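Local coordinates for protein beta-lactamase Mb2281c (PDB 3I7J) that probably acts as a serine hydrolase of the beta-lactamase family, with beta-lactams or related compounds as likely substrates, at residues A[157-160]-A[161-165]. Residues are numbered along the deposited sequence; the frame is centred on the assembly and turned at random.
Sequences AVFA and GDLLR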
loop_
_atom_site.group_PDB
_atom_site.type_symbol
_atom_site.label_atom_id
_atom_site.label_comp_id
_atom_site.label_asym_id
_atom_site.label_seq_id
_atom_site.Cartn_x
_atom_site.Cartn_y
_atom_site.Cartn_z
ATOM N N ALA A 157 1.391 11.773 -3.210
ATOM C CA ALA A 157 2.209 11.999 -4.399
ATOM C C ALA A 157 3.677 11.992 -3.983
ATOM O O ALA A 157 4.525 11.423 -4.669
ATOM C CB ALA A 157 1.849 13.339 -5.031
ATOM N N VAL A 158 3.960 12.639 -2.855
ATOM C CA VAL A 158 5.307 12.698 -2.302
ATOM C C VAL A 158 5.719 11.280 -1.901
ATOM O O VAL A 158 6.852 10.859 -2.141
ATOM C CB VAL A 158 5.352 13.613 -1.049
ATOM C CG1 VAL A 158 6.729 13.557 -0.404
ATOM C CG2 VAL A 158 5.010 15.051 -1.440
ATOM N N PHE A 159 4.790 10.543 -1.295
ATOM C CA PHE A 159 5.057 9.172 -0.870
ATOM C C PHE A 159 5.415 8.323 -2.083
ATOM O O PHE A 159 6.406 7.584 -2.065
ATOM C CB PHE A 159 3.838 8.581 -0.149
ATOM C CG PHE A 159 4.107 7.249 0.497
ATOM C CD1 PHE A 159 5.049 7.130 1.522
ATOM C CD2 PHE A 159 3.430 6.112 0.081
ATOM C CE1 PHE A 159 5.312 5.896 2.125
ATOM C CE2 PHE A 159 3.687 4.874 0.677
ATOM C CZ PHE A 159 4.634 4.767 1.705
ATOM N N ALA A 160 4.622 8.450 -3.144
ATOM C CA ALA A 160 4.873 7.700 -4.377
ATOM C C ALA A 160 6.289 7.990 -4.877
ATOM O O ALA A 160 6.925 7.137 -5.497
ATOM C CB ALA A 160 3.846 8.086 -5.448
ATOM N N GLY A 161 6.774 9.199 -4.601
ATOM C CA GLY A 161 8.115 9.562 -5.020
ATOM C C GLY A 161 9.142 8.709 -4.297
ATOM O O GLY A 161 10.147 8.283 -4.872
ATOM N N ASP A 162 8.878 8.444 -3.023
ATOM C CA ASP A 162 9.772 7.640 -2.208
ATOM C C ASP A 162 9.725 6.184 -2.676
ATOM O O ASP A 162 10.705 5.449 -2.550
ATOM C CB ASP A 162 9.359 7.738 -0.738
ATOM C CG ASP A 162 10.401 7.175 0.198
ATOM O OD1 ASP A 162 11.507 7.744 0.259
ATOM O OD2 ASP A 162 10.119 6.167 0.873
ATOM N N LEU A 163 8.586 5.770 -3.222
ATOM C CA LEU A 163 8.438 4.395 -3.707
ATOM C C LEU A 163 9.096 4.200 -5.077
ATOM O O LEU A 163 9.389 3.079 -5.486
ATOM C CB LEU A 163 6.952 4.024 -3.787
ATOM C CG LEU A 163 6.194 4.051 -2.457
ATOM C CD1 LEU A 163 4.724 3.663 -2.665
ATOM C CD2 LEU A 163 6.862 3.088 -1.488
ATOM N N LEU A 164 9.332 5.310 -5.768
ATOM C CA LEU A 164 9.936 5.310 -7.095
ATOM C C LEU A 164 11.457 5.399 -6.964
ATOM O O LEU A 164 12.197 4.722 -7.677
ATOM C CB LEU A 164 9.388 6.507 -7.870
ATOM C CG LEU A 164 8.961 6.412 -9.336
ATOM C CD1 LEU A 164 8.247 5.110 -9.638
ATOM C CD2 LEU A 164 8.059 7.609 -9.644
ATOM N N ARG A 165 11.899 6.248 -6.041
ATOM C CA ARG A 165 13.315 6.477 -5.733
ATOM C C ARG A 165 13.408 6.492 -4.206
ATOM O O ARG A 165 13.317 7.547 -3.587
ATOM C CB ARG A 165 13.764 7.835 -6.288
ATOM C CG ARG A 165 13.778 7.922 -7.807
ATOM C CD ARG A 165 14.839 7.001 -8.382
ATOM N NE ARG A 165 14.925 7.086 -9.843
ATOM C CZ ARG A 165 14.080 6.496 -10.681
ATOM N NH1 ARG A 165 13.074 5.766 -10.210
ATOM N NH2 ARG A 165 14.247 6.636 -11.986
#
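Phe159 and Leu163 meet one helical turn apart on helix 153-164. Leu163 CG lies over one face of the Phe159 ring, and its CD1 is 3.7 Å from CE2 of Phe159. The phenylalanine CG is anti to the backbone N (chi1 -171°), which puts CG beside the carbonyl carbon and brings the CD2-CE2 side of the ring to Leu163 CD1, although CB itself points away. The backbone ties the same pair: Leu163 N donates to Phe159 O at 3.1 Å. Asp162 N also reaches Phe159 O, but that bond is weak. Gly161 N likewise has two acceptors, with Ala157 O at 3.2 Å and a weak bond to Val158 O. At the end of the helix, Leu164 N makes a weak bond to Ala160 O, and Arg165 is the first residue to leave helical geometry. Its NH1 turns back to Leu164 O at 2.9 Å, approaching from above the carbonyl plane, while NH2 forms a salt bridge with Asp241. The buried carboxylate of Asp162 is well satisfied. OD1 accepts from the backbone N of Ser167 and Thr168, which probably steadies the chain just past the helix, and OD2 pairs with Arg48 of helix 42-56. Phe159 also packs on helices 42-56 and 119-131, while Leu163 reaches Ile234 and Val236. The i to i+4 pair thus joins helices to the antiparallel sheet in the core expected of the serine beta-lactamase fold.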